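Local coordinates for thioesterase PA1618 (Pseudomonas aeruginosa, PDB 4QD8), which probably hydrolyses acyl-CoA thioesters, such as 1,4-dihydroxy-2-naphthoyl-CoA, as a hotdog-fold thioesterase of the PaaI family, at residues T113-I118 with R132-V137; D34-A39 with T101-A106; H91-R96 with G125-I130; W4-D9 with S71-D76. One frame throughout, in Å; residues are numbered along the deposited sequence.

Contact 1: T113-I118 with R132-V137; sequences THVWDI and RLTMAV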
loop_
_atom_site.group_PDB
_atom_site.type_symbol
_atom_site.label_atom_id
_atom_site.label_comp_id
_atom_site.label_asym_id
_atom_site.label_seq_id
_atom_site.Cartn_x
_atom_site.Cartn_y
_atom_site.Cartn_z
ATOM N N THR A 113 -11.815 6.324 -11.112
ATOM C CA THR A 113 -10.807 6.470 -10.054
ATOM C C THR A 113 -9.811 7.560 -10.390
ATOM O O THR A 113 -9.553 7.837 -11.558
ATOM C CB THR A 113 -10.003 5.170 -9.815
ATOM O OG1 THR A 113 -9.312 4.822 -11.019
ATOM C CG2 THR A 113 -10.909 4.029 -9.378
ATOM N N HIS A 114 -9.251 8.181 -9.355
ATOM C CA HIS A 114 -8.168 9.140 -9.522
ATOM C C HIS A 114 -7.026 8.635 -8.676
ATOM O O HIS A 114 -7.257 8.089 -7.598
ATOM C CB HIS A 114 -8.544 10.515 -8.971
ATOM C CG HIS A 114 -9.570 11.248 -9.770
ATOM N ND1 HIS A 114 -10.116 12.442 -9.348
ATOM C CD2 HIS A 114 -10.157 10.964 -10.960
ATOM C CE1 HIS A 114 -10.983 12.870 -10.251
ATOM N NE2 HIS A 114 -11.036 11.989 -11.231
ATOM N N VAL A 115 -5.806 8.832 -9.150
ATOM C CA VAL A 115 -4.622 8.476 -8.358
ATOM C C VAL A 115 -3.741 9.720 -8.233
ATOM O O VAL A 115 -3.369 10.339 -9.239
ATOM C CB VAL A 115 -3.846 7.306 -8.999
ATOM C CG1 VAL A 115 -2.646 6.910 -8.124
ATOM C CG2 VAL A 115 -4.749 6.091 -9.201
ATOM N N TRP A 116 -3.408 10.083 -6.991
ATOM C CA TRP A 116 -2.602 11.264 -6.675
ATOM C C TRP A 116 -1.275 10.866 -6.024
ATOM O O TRP A 116 -1.247 9.948 -5.196
ATOM C CB TRP A 116 -3.363 12.175 -5.698
ATOM C CG TRP A 116 -4.598 12.774 -6.302
ATOM C CD1 TRP A 116 -5.881 12.337 -6.152
ATOM C CD2 TRP A 116 -4.651 13.896 -7.185
ATOM N NE1 TRP A 116 -6.737 13.132 -6.891
ATOM C CE2 TRP A 116 -6.004 14.097 -7.533
ATOM C CE3 TRP A 116 -3.684 14.750 -7.728
ATOM C CZ2 TRP A 116 -6.418 15.128 -8.400
ATOM C CZ3 TRP A 116 -4.099 15.785 -8.585
ATOM C CH2 TRP A 116 -5.454 15.952 -8.908
ATOM N N ASP A 117 -0.211 11.566 -6.405
ATOM C CA ASP A 117 1.122 11.413 -5.824
ATOM C C ASP A 117 1.278 12.564 -4.835
ATOM O O ASP A 117 1.146 13.730 -5.220
ATOM C CB ASP A 117 2.156 11.519 -6.947
ATOM C CG ASP A 117 3.582 11.578 -6.439
ATOM O OD1 ASP A 117 4.008 10.668 -5.704
ATOM O OD2 ASP A 117 4.290 12.530 -6.811
ATOM N N ILE A 118 1.518 12.274 -3.555
ATOM C CA ILE A 118 1.592 13.357 -2.574
ATOM C C ILE A 118 2.928 13.307 -1.839
ATOM O O ILE A 118 3.271 12.291 -1.230
ATOM C CB ILE A 118 0.397 13.323 -1.605
ATOM C CG1 ILE A 118 -0.896 13.462 -2.416
ATOM C CG2 ILE A 118 0.476 14.483 -0.603
ATOM C CD1 ILE A 118 -2.070 12.755 -1.821
ATOM N N ARG A 132 0.492 7.807 -1.605
ATOM C CA ARG A 132 -0.272 7.673 -2.843
ATOM C C ARG A 132 -1.732 7.436 -2.504
ATOM O O ARG A 132 -2.081 6.627 -1.628
ATOM C CB ARG A 132 0.299 6.586 -3.762
ATOM C CG ARG A 132 -0.269 6.678 -5.196
ATOM C CD ARG A 132 0.472 5.776 -6.186
ATOM N NE ARG A 132 0.171 4.375 -5.949
ATOM C CZ ARG A 132 0.979 3.515 -5.341
ATOM N NH1 ARG A 132 2.189 3.895 -4.941
ATOM N NH2 ARG A 132 0.580 2.268 -5.152
ATOM N N LEU A 133 -2.600 8.190 -3.165
ATOM C CA LEU A 133 -4.016 8.162 -2.830
ATOM C C LEU A 133 -4.848 7.781 -4.046
ATOM O O LEU A 133 -4.667 8.351 -5.122
ATOM C CB LEU A 133 -4.458 9.553 -2.365
ATOM C CG LEU A 133 -5.950 9.731 -2.041
ATOM C CD1 LEU A 133 -6.389 8.845 -0.884
ATOM C CD2 LEU A 133 -6.198 11.225 -1.717
ATOM N N THR A 134 -5.723 6.799 -3.867
ATOM C CA THR A 134 -6.729 6.435 -4.879
ATOM C C THR A 134 -8.110 6.907 -4.428
ATOM O O THR A 134 -8.597 6.497 -3.375
ATOM C CB THR A 134 -6.758 4.931 -5.083
ATOM O OG1 THR A 134 -5.435 4.489 -5.400
ATOM C CG2 THR A 134 -7.723 4.535 -6.234
ATOM N N MET A 135 -8.731 7.773 -5.233
ATOM C CA MET A 135 -10.076 8.281 -4.965
ATOM C C MET A 135 -11.059 7.549 -5.856
ATOM O O MET A 135 -10.735 7.216 -6.989
ATOM C CB MET A 135 -10.145 9.776 -5.305
ATOM C CG MET A 135 -9.214 10.654 -4.480
ATOM S SD MET A 135 -9.674 10.690 -2.739
ATOM C CE MET A 135 -11.293 11.472 -2.819
ATOM N N ALA A 136 -12.257 7.291 -5.341
ATOM C CA ALA A 136 -13.351 6.783 -6.169
ATOM C C ALA A 136 -14.197 7.964 -6.636
ATOM O O ALA A 136 -14.467 8.888 -5.876
ATOM C CB ALA A 136 -14.199 5.815 -5.396
ATOM N N VAL A 137 -14.615 7.918 -7.893
ATOM C CA VAL A 137 -15.523 8.927 -8.436
ATOM C C VAL A 137 -16.916 8.302 -8.426
ATOM O O VAL A 137 -17.132 7.273 -9.067
ATOM C CB VAL A 137 -15.120 9.323 -9.861
ATOM C CG1 VAL A 137 -16.022 10.454 -10.370
ATOM C CG2 VAL A 137 -13.672 9.757 -9.889
#
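Val-137 lays its CG2 methyl over one face of the His-114 imidazole, a CH-pi contact 4.0 Å from CG2 to the ring centroid and set off toward the NE2 side of the ring. His-114 offers that face because its CG stands beside the backbone N (chi1 -71°), while its ND1 is hydrogen-bonded to Ser-71. Trp-116, two residues on and on the same side of the sheet, also gives its NE1 to Ser-71, so one buried hydroxyl fixes both rings. The rim of the indole, at CD1, meets Met-135 CG near the ring plane at 4.1 Å. Further along, Ile-118 CD1 reaches Leu-133 CB at 4.0 Å. Trp-116, Ile-118 and Met-135 touch helix 56-72, which the hotdog sheet wraps, and strands 113-121 and 127-139 form an antiparallel hairpin there. His-114 pairs with Met-135, and Trp-116 with Leu-133, each through two backbone hydrogen bonds; the bond from Trp-116 N to Leu-133 O, 2.8 Å long, is nearly straight at 165°. On the other face, Val-115 CG1 crosses the aliphatic part of Arg-132 at a slant, 3.8 Å from CG, and the arginine chain then bends at chi3 (71°). Arg-132 NH2 is hydrogen-bonded to Asn-88 of the second subunit, and Thr-134 OG1 to Asn-90 of that same subunit.

Contact 2: D34-A39 with T101-A106; sequences DESLTA and TAVARA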
loop_
_atom_site.group_PDB
_atom_site.type_symbol
_atom_site.label_atom_id
_atom_site.label_comp_id
_atom_site.label_asym_id
_atom_site.label_seq_id
_atom_site.Cartn_x
_atom_site.Cartn_y
_atom_site.Cartn_z
ATOM N N ASP A 34 -0.677 24.930 -12.510
ATOM C CA ASP A 34 -1.413 24.170 -13.519
ATOM C C ASP A 34 -1.378 22.664 -13.304
ATOM O O ASP A 34 -2.161 21.937 -13.914
ATOM C CB ASP A 34 -0.860 24.455 -14.914
ATOM C CG ASP A 34 -1.248 25.818 -15.421
ATOM O OD1 ASP A 34 -2.057 26.500 -14.749
ATOM O OD2 ASP A 34 -0.751 26.193 -16.505
ATOM N N GLU A 35 -0.470 22.198 -12.449
ATOM C CA GLU A 35 -0.238 20.764 -12.304
ATOM C C GLU A 35 -0.261 20.289 -10.864
ATOM O O GLU A 35 -0.072 19.107 -10.616
ATOM C CB GLU A 35 1.141 20.389 -12.830
ATOM C CG GLU A 35 1.453 20.778 -14.242
ATOM C CD GLU A 35 2.919 20.560 -14.533
ATOM O OE1 GLU A 35 3.674 20.322 -13.563
ATOM O OE2 GLU A 35 3.318 20.625 -15.717
ATOM N N SER A 36 -0.422 21.195 -9.911
ATOM C CA SER A 36 -0.268 20.782 -8.510
ATOM C C SER A 36 -1.057 21.639 -7.540
ATOM O O SER A 36 -1.462 22.757 -7.862
ATOM C CB SER A 36 1.213 20.779 -8.114
ATOM O OG SER A 36 1.724 22.102 -8.045
ATOM N N LEU A 37 -1.271 21.097 -6.342
ATOM C CA LEU A 37 -1.966 21.803 -5.276
ATOM C C LEU A 37 -1.159 21.556 -4.005
ATOM O O LEU A 37 -0.662 20.452 -3.797
ATOM C CB LEU A 37 -3.393 21.274 -5.136
ATOM C CG LEU A 37 -4.288 21.932 -4.080
ATOM C CD1 LEU A 37 -4.452 23.433 -4.320
ATOM C CD2 LEU A 37 -5.648 21.238 -3.981
ATOM N N THR A 38 -1.000 22.590 -3.178
ATOM C CA THR A 38 -0.099 22.524 -2.016
ATOM C C THR A 38 -0.837 22.935 -0.738
ATOM O O THR A 38 -1.587 23.913 -0.741
ATOM C CB THR A 38 1.129 23.452 -2.223
ATOM O OG1 THR A 38 1.879 23.026 -3.374
ATOM C CG2 THR A 38 2.039 23.447 -0.996
ATOM N N ALA A 39 -0.640 22.174 0.346
ATOM C CA ALA A 39 -1.200 22.509 1.658
ATOM C C ALA A 39 -0.168 22.184 2.721
ATOM O O ALA A 39 0.658 21.306 2.523
ATOM C CB ALA A 39 -2.478 21.708 1.930
ATOM N N THR A 101 4.720 20.292 4.807
ATOM C CA THR A 101 4.119 20.786 3.563
ATOM C C THR A 101 3.911 19.634 2.583
ATOM O O THR A 101 4.836 18.864 2.331
ATOM C CB THR A 101 5.033 21.843 2.922
ATOM O OG1 THR A 101 5.174 22.952 3.819
ATOM C CG2 THR A 101 4.445 22.351 1.608
ATOM N N ALA A 102 2.697 19.519 2.041
ATOM C CA ALA A 102 2.370 18.439 1.115
ATOM C C ALA A 102 2.094 19.025 -0.261
ATOM O O ALA A 102 1.432 20.052 -0.376
ATOM C CB ALA A 102 1.149 17.671 1.609
ATOM N N VAL A 103 2.605 18.373 -1.302
ATOM C CA VAL A 103 2.323 18.795 -2.681
ATOM C C VAL A 103 1.691 17.625 -3.422
ATOM O O VAL A 103 2.246 16.529 -3.431
ATOM C CB VAL A 103 3.608 19.227 -3.407
ATOM C CG1 VAL A 103 3.297 19.758 -4.811
ATOM C CG2 VAL A 103 4.330 20.303 -2.610
ATOM N N ALA A 104 0.534 17.856 -4.034
ATOM C CA ALA A 104 -0.161 16.806 -4.769
ATOM C C ALA A 104 -0.029 17.011 -6.273
ATOM O O ALA A 104 -0.222 18.125 -6.776
ATOM C CB ALA A 104 -1.635 16.753 -4.376
ATOM N N ARG A 105 0.267 15.922 -6.971
ATOM C CA ARG A 105 0.343 15.902 -8.432
ATOM C C ARG A 105 -0.456 14.694 -8.936
ATOM O O ARG A 105 -0.518 13.670 -8.278
ATOM C CB ARG A 105 1.801 15.804 -8.879
ATOM C CG ARG A 105 2.599 17.065 -8.594
ATOM C CD ARG A 105 4.067 16.925 -8.954
ATOM N NE ARG A 105 4.799 18.146 -8.607
ATOM C CZ ARG A 105 4.847 19.235 -9.374
ATOM N NH1 ARG A 105 4.213 19.266 -10.545
ATOM N NH2 ARG A 105 5.532 20.302 -8.974
ATOM N N ALA A 106 -1.092 14.814 -10.096
ATOM C CA ALA A 106 -1.899 13.706 -10.595
ATOM C C ALA A 106 -1.034 12.623 -11.231
ATOM O O ALA A 106 -0.082 12.929 -11.965
ATOM C CB ALA A 106 -2.937 14.216 -11.611
HETATM O O HOH W 1 -0.089 16.865 -11.952
#
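Arg-105 and Ser-36 meet face on: the guanidinium lies over Ser-36 CB, which sits 4.1 Å above the centre of its plane. The arginine chain runs extended from CG to NE, which carries the flat group back across the neighbouring strand. At its edge, in plane, lies Glu-35 OE1, 3.2 Å from Arg-105 NH1; the carboxylate is turned 75° against the guanidinium, and the hydrogen bond within this salt bridge is weak, bent to 128°. Farther along the same face, Thr-38 turns OG1 to the two methyls of Val-103, with CG2 3.7 Å away, and its own CG2 meets Thr-101 CG2 at 3.7 Å. That methyl lies anti to the backbone N (chi1 -61° for OG1), which sends it toward Thr-101. The other face carries Leu-37, Ala-39, Ala-102 and Ala-104; of these Leu-37, Ala-102 and Ala-104 touch Leu-66 of helix 56-72 in the hotdog fold. Antiparallel pairs Leu-37 with Ala-104 and Ala-39 with Ala-102 are hydrogen-bonded, and Ala-102 N meets Ala-39 O at 2.8 Å. A water accepts from Ala-106 N and donates to Glu-35 O, bridging the two backbones. With its bent geometry and exposed partners, the Glu-35 to Arg-105 ion pair probably adds modestly to a join made mainly by backbone bonds.

Contact 3: H91-R96 with G125-I130; sequences HLRGLR and GKPSCI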
loop_
_atom_site.group_PDB
_atom_site.type_symbol
_atom_site.label_atom_id
_atom_site.label_comp_id
_atom_site.label_asym_id
_atom_site.label_seq_id
_atom_site.Cartn_x
_atom_site.Cartn_y
_atom_site.Cartn_z
ATOM N N HIS A 91 6.630 6.585 5.694
ATOM C CA HIS A 91 7.145 7.571 6.622
ATOM C C HIS A 91 8.676 7.551 6.549
ATOM O O HIS A 91 9.318 6.567 6.919
ATOM C CB HIS A 91 6.626 7.268 8.042
ATOM C CG HIS A 91 5.133 7.177 8.129
ATOM N ND1 HIS A 91 4.297 8.212 7.742
ATOM C CD2 HIS A 91 4.321 6.187 8.565
ATOM C CE1 HIS A 91 3.044 7.854 7.933
ATOM N NE2 HIS A 91 3.023 6.629 8.427
ATOM N N LEU A 92 9.240 8.629 6.018
ATOM C CA LEU A 92 10.655 8.708 5.669
ATOM C C LEU A 92 11.526 9.317 6.767
ATOM O O LEU A 92 12.605 8.805 7.070
ATOM C CB LEU A 92 10.831 9.546 4.409
ATOM C CG LEU A 92 9.960 9.126 3.226
ATOM C CD1 LEU A 92 10.139 10.116 2.093
ATOM C CD2 LEU A 92 10.316 7.700 2.783
ATOM N N ARG A 93 11.071 10.436 7.322
ATOM C CA ARG A 93 11.811 11.166 8.356
ATOM C C ARG A 93 10.849 11.671 9.407
ATOM O O ARG A 93 9.749 12.125 9.089
ATOM C CB ARG A 93 12.536 12.372 7.752
ATOM C CG ARG A 93 13.774 12.013 6.933
ATOM C CD ARG A 93 14.484 13.252 6.433
ATOM N NE ARG A 93 15.731 12.926 5.743
ATOM C CZ ARG A 93 15.797 12.565 4.465
ATOM N NH1 ARG A 93 14.686 12.480 3.742
ATOM N NH2 ARG A 93 16.972 12.285 3.907
ATOM N N GLY A 94 11.270 11.639 10.667
ATOM C CA GLY A 94 10.453 12.213 11.719
ATOM C C GLY A 94 10.514 13.731 11.755
ATOM O O GLY A 94 11.510 14.344 11.344
ATOM N N LEU A 95 9.442 14.355 12.223
ATOM C CA LEU A 95 9.410 15.808 12.406
ATOM C C LEU A 95 8.925 16.111 13.813
ATOM O O LEU A 95 8.061 15.405 14.332
ATOM C CB LEU A 95 8.477 16.484 11.399
ATOM C CG LEU A 95 8.853 16.335 9.927
ATOM C CD1 LEU A 95 7.727 16.864 9.051
ATOM C CD2 LEU A 95 10.138 17.074 9.667
ATOM N N ARG A 96 9.471 17.160 14.430
ATOM C CA ARG A 96 9.090 17.524 15.802
ATOM C C ARG A 96 8.424 18.898 15.912
ATOM O O ARG A 96 7.614 19.127 16.800
ATOM C CB ARG A 96 10.300 17.461 16.745
ATOM C CG ARG A 96 10.761 16.056 17.075
ATOM C CD ARG A 96 11.689 16.027 18.297
ATOM N NE ARG A 96 12.118 14.667 18.629
ATOM C CZ ARG A 96 11.475 13.861 19.470
ATOM N NH1 ARG A 96 10.365 14.273 20.074
ATOM N NH2 ARG A 96 11.938 12.639 19.711
ATOM N N GLY A 125 13.055 21.028 4.189
ATOM C CA GLY A 125 12.924 20.667 2.791
ATOM C C GLY A 125 13.233 19.219 2.463
ATOM O O GLY A 125 13.068 18.801 1.317
ATOM N N LYS A 126 13.681 18.445 3.448
ATOM C CA LYS A 126 13.977 17.034 3.220
ATOM C C LYS A 126 12.677 16.226 3.214
ATOM O O LYS A 126 11.791 16.475 4.035
ATOM C CB LYS A 126 14.901 16.510 4.313
ATOM C CG LYS A 126 16.189 17.315 4.444
ATOM C CD LYS A 126 17.308 16.505 5.071
ATOM C CE LYS A 126 17.097 16.279 6.556
ATOM N NZ LYS A 126 18.372 15.817 7.196
ATOM N N PRO A 127 12.550 15.271 2.277
ATOM C CA PRO A 127 11.354 14.415 2.222
ATOM C C PRO A 127 11.067 13.742 3.565
ATOM O O PRO A 127 11.962 13.091 4.139
ATOM C CB PRO A 127 11.734 13.357 1.186
ATOM C CG PRO A 127 12.659 14.082 0.243
ATOM C CD PRO A 127 13.461 15.024 1.143
ATOM N N SER A 128 9.833 13.886 4.051
ATOM C CA SER A 128 9.447 13.320 5.338
ATOM C C SER A 128 8.421 12.201 5.188
ATOM O O SER A 128 8.310 11.333 6.042
ATOM C CB SER A 128 8.894 14.399 6.273
ATOM O OG SER A 128 7.733 15.022 5.730
ATOM N N CYS A 129 7.646 12.248 4.105
ATOM C CA CYS A 129 6.635 11.219 3.865
ATOM C C CYS A 129 6.280 11.252 2.380
ATOM O O CYS A 129 6.298 12.314 1.753
ATOM C CB CYS A 129 5.397 11.489 4.740
ATOM S SG CYS A 129 3.984 10.387 4.503
ATOM N N ILE A 130 5.997 10.084 1.808
ATOM C CA ILE A 130 5.447 10.051 0.461
ATOM C C ILE A 130 4.166 9.244 0.524
ATOM O O ILE A 130 4.135 8.177 1.136
ATOM C CB ILE A 130 6.427 9.474 -0.595
ATOM C CG1 ILE A 130 5.726 9.364 -1.958
ATOM C CG2 ILE A 130 7.002 8.101 -0.164
ATOM C CD1 ILE A 130 6.696 9.058 -3.096
#
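Leu-92 packs its side chain against the 127-130 strand in the close-packed half of the contact: CD1 reaches Pro-127 CB at 3.7 Å and also lies beside the backbone N of Cys-129, while CB sits on the Ser-128 carbonyl. The same carbonyl is gripped twice. Leu-92 N comes to Ser-128 O at 2.9 Å from well above the carbonyl plane, and Arg-93 N joins from the same face at 3.2 Å, tilted less and more nearly straight. Leu-95 CD1 packs on the Ser-128 side chain, 3.8 Å from OG. His-91 and Cys-129, an antiparallel non-hydrogen-bonded pair, end the regular pairing of strands 80-91 and 127-139; Cys-129 SG approaches the imidazole obliquely, and His-91 NE2 is hydrogen-bonded to Glu-64 of the fourth subunit. Ser-128 and Cys-129 together face Leu-120 on the opposite neighbour, strand 113-121, which makes a classic beta bulge at this end of the hotdog sheet. The other half is looser and more exposed, made of Arg-93, which also packs on His-108 of the second subunit, and Lys-126. Arg-93 runs extended from CG to NE across Pro-127, and NH1 donates to Pro-127 O at 2.8 Å, on a lone pair and within the guanidinium plane. Lys-126 crosses it at about a right angle, its CB over one guanidinium face. The lysine chain bends at chi3 (-73°), and Lys-126 NZ stops 4.2 Å from Arg-93 NE, a like-charge approach that exposure to water would probably ease.

Contact 4: W4-D9 with S71-D76; sequences WRQTPD and SYLCVD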
loop_
_atom_site.group_PDB
_atom_site.type_symbol
_atom_site.label_atom_id
_atom_site.label_comp_id
_atom_site.label_asym_id
_atom_site.label_seq_id
_atom_site.Cartn_x
_atom_site.Cartn_y
_atom_site.Cartn_z
ATOM N N TRP A 4 -7.073 21.352 -13.721
ATOM C CA TRP A 4 -8.277 21.636 -12.956
ATOM C C TRP A 4 -9.508 21.864 -13.810
ATOM O O TRP A 4 -9.409 22.420 -14.910
ATOM C CB TRP A 4 -8.036 22.868 -12.077
ATOM C CG TRP A 4 -6.734 22.801 -11.356
ATOM C CD1 TRP A 4 -5.656 23.623 -11.513
ATOM C CD2 TRP A 4 -6.367 21.837 -10.371
ATOM N NE1 TRP A 4 -4.636 23.229 -10.680
ATOM C CE2 TRP A 4 -5.050 22.130 -9.968
ATOM C CE3 TRP A 4 -7.026 20.744 -9.790
ATOM C CZ2 TRP A 4 -4.380 21.377 -8.998
ATOM C CZ3 TRP A 4 -6.362 19.991 -8.839
ATOM C CH2 TRP A 4 -5.053 20.318 -8.445
ATOM N N ARG A 5 -10.661 21.439 -13.298
ATOM C CA ARG A 5 -11.943 21.833 -13.868
ATOM C C ARG A 5 -12.390 23.109 -13.182
ATOM O O ARG A 5 -12.550 24.149 -13.823
ATOM C CB ARG A 5 -12.995 20.751 -13.668
ATOM C CG ARG A 5 -14.315 21.036 -14.363
ATOM C CD ARG A 5 -15.229 19.868 -14.185
ATOM N NE ARG A 5 -16.385 19.883 -15.076
ATOM C CZ ARG A 5 -17.570 20.390 -14.755
ATOM N NH1 ARG A 5 -17.758 20.961 -13.570
ATOM N NH2 ARG A 5 -18.571 20.333 -15.623
ATOM N N GLN A 6 -12.595 23.025 -11.870
ATOM C CA GLN A 6 -12.778 24.228 -11.072
ATOM C C GLN A 6 -11.431 24.856 -10.729
ATOM O O GLN A 6 -10.559 24.201 -10.149
ATOM C CB GLN A 6 -13.560 23.935 -9.797
ATOM C CG GLN A 6 -13.432 25.057 -8.783
ATOM C CD GLN A 6 -14.746 25.439 -8.139
ATOM O OE1 GLN A 6 -15.389 26.414 -8.547
ATOM N NE2 GLN A 6 -15.153 24.683 -7.117
ATOM N N THR A 7 -11.259 26.124 -11.091
ATOM C CA THR A 7 -10.044 26.858 -10.754
ATOM C C THR A 7 -9.892 26.930 -9.234
ATOM O O THR A 7 -10.821 27.324 -8.543
ATOM C CB THR A 7 -10.080 28.274 -11.333
ATOM O OG1 THR A 7 -10.041 28.199 -12.761
ATOM C CG2 THR A 7 -8.890 29.078 -10.860
ATOM N N PRO A 8 -8.727 26.518 -8.710
ATOM C CA PRO A 8 -8.601 26.533 -7.248
ATOM C C PRO A 8 -8.714 27.949 -6.694
ATOM O O PRO A 8 -8.123 28.875 -7.238
ATOM C CB PRO A 8 -7.186 25.990 -7.007
ATOM C CG PRO A 8 -6.840 25.220 -8.274
ATOM C CD PRO A 8 -7.515 26.001 -9.373
ATOM N N ASP A 9 -9.490 28.098 -5.631
ATOM C CA ASP A 9 -9.547 29.352 -4.901
ATOM C C ASP A 9 -9.244 29.036 -3.437
ATOM O O ASP A 9 -10.048 28.405 -2.749
ATOM C CB ASP A 9 -10.914 30.007 -5.057
ATOM C CG ASP A 9 -11.042 31.267 -4.238
ATOM O OD1 ASP A 9 -11.393 31.156 -3.042
ATOM O OD2 ASP A 9 -10.763 32.365 -4.778
ATOM N N SER A 71 -9.174 16.140 -6.149
ATOM C CA SER A 71 -10.184 15.403 -6.924
ATOM C C SER A 71 -11.461 16.198 -7.112
ATOM O O SER A 71 -12.033 16.215 -8.201
ATOM C CB SER A 71 -10.511 14.060 -6.277
ATOM O OG SER A 71 -9.598 13.085 -6.712
ATOM N N TYR A 72 -11.906 16.860 -6.053
ATOM C CA TYR A 72 -13.097 17.690 -6.153
ATOM C C TYR A 72 -12.976 18.801 -7.181
ATOM O O TYR A 72 -13.965 19.156 -7.828
ATOM C CB TYR A 72 -13.475 18.239 -4.784
ATOM C CG TYR A 72 -14.510 17.373 -4.141
ATOM C CD1 TYR A 72 -15.846 17.471 -4.518
ATOM C CD2 TYR A 72 -14.157 16.420 -3.190
ATOM C CE1 TYR A 72 -16.812 16.663 -3.944
ATOM C CE2 TYR A 72 -15.111 15.611 -2.611
ATOM C CZ TYR A 72 -16.437 15.738 -2.989
ATOM O OH TYR A 72 -17.385 14.934 -2.406
ATOM N N LEU A 73 -11.764 19.304 -7.370
ATOM C CA LEU A 73 -11.507 20.387 -8.321
ATOM C C LEU A 73 -11.368 19.856 -9.743
ATOM O O LEU A 73 -11.209 20.630 -10.686
ATOM C CB LEU A 73 -10.226 21.136 -7.939
ATOM C CG LEU A 73 -10.250 21.914 -6.622
ATOM C CD1 LEU A 73 -8.870 22.347 -6.221
ATOM C CD2 LEU A 73 -11.161 23.134 -6.777
ATOM N N CYS A 74 -11.414 18.535 -9.889
ATOM C CA CYS A 74 -11.226 17.909 -11.198
ATOM C C CYS A 74 -12.472 17.217 -11.741
ATOM O O CYS A 74 -12.525 16.888 -12.926
ATOM C CB CYS A 74 -10.072 16.905 -11.164
ATOM S SG CYS A 74 -8.445 17.648 -10.994
ATOM N N VAL A 75 -13.468 16.985 -10.899
ATOM C CA VAL A 75 -14.692 16.352 -11.391
ATOM C C VAL A 75 -15.814 17.336 -11.644
ATOM O O VAL A 75 -15.771 18.482 -11.199
ATOM C CB VAL A 75 -15.239 15.269 -10.437
ATOM C CG1 VAL A 75 -14.218 14.178 -10.239
ATOM C CG2 VAL A 75 -15.672 15.885 -9.119
ATOM N N ASP A 76 -16.814 16.863 -12.382
ATOM C CA ASP A 76 -18.073 17.561 -12.542
ATOM C C ASP A 76 -18.895 17.342 -11.280
ATOM O O ASP A 76 -19.530 16.303 -11.108
ATOM C CB ASP A 76 -18.813 16.993 -13.756
ATOM C CG ASP A 76 -20.166 17.648 -13.988
ATOM O OD1 ASP A 76 -20.609 18.475 -13.159
ATOM O OD2 ASP A 76 -20.799 17.309 -15.009
#
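Leu-73 and Arg-5 meet through the backbone first: Leu-73 O takes Arg-5 N at 2.8 Å, in the carbonyl plane, and Gln-6 N at 3.0 Å, tilted out of it. Beyond this doubly held oxygen, Trp-4, Gln-6 and Pro-8 surround the Leu-73 side chain. Its CB meets Trp-4 CE3 at 3.7 Å, CD2 touches Gln-6 CG at 3.6 Å, and CD1 faces the ring of Pro-8, whose CG lies over one face of the Trp-4 indole. Cys-74 SG comes obliquely to the benzene part of the indole, 3.6 Å from Trp-4 CE3, a sulfur-aromatic contact. On the outer side Arg-5, extended from CG (chi1 -174°) to NE, lays its guanidinium over Asp-76. The two charged planes are stacked, only 15° apart, and the 3.7 Å from Arg-5 NH2 to Asp-76 OD1 is a long salt bridge of charges alone, with no N-H aimed at the oxygen. In the second shell, Asp-76 OD1 is hydrogen-bonded to Ser-78, and Trp-4 NE1 to Asp-33 O. The N-terminal segment thus covers the C-terminal end of the central hotdog helix 56-72, leads into helix 10-15 with Asp-9 as its N-cap, and packs through Trp-4 on Leu-37 of strand 36-42 and Trp-116 of strand 113-121.

Overall arrangement
Contact 1 is the buried heart of the set. Contact 2 belongs to the same sheet, since strands 113-121 and 99-106 are neighbours and Asp-117 N probably bonds to Arg-105 O. Contact 3 shares strand 127-139 with contact 1 but lies at the sheet's far end, about 28 Å between centres from contact 4. Contact 4 meets contact 1 at Ser-71 and contact 2 where Trp-4 and Leu-73 pack on Leu-37. Chemistry follows place: regular strand pairing with apolar or subunit-bridging side chains in contact 1, pairing with an exposed ion pair in contact 2, while contacts 3 and 4, only partly buried, each have a carbonyl gripped by two backbone N-H groups and an arginine on the more exposed side.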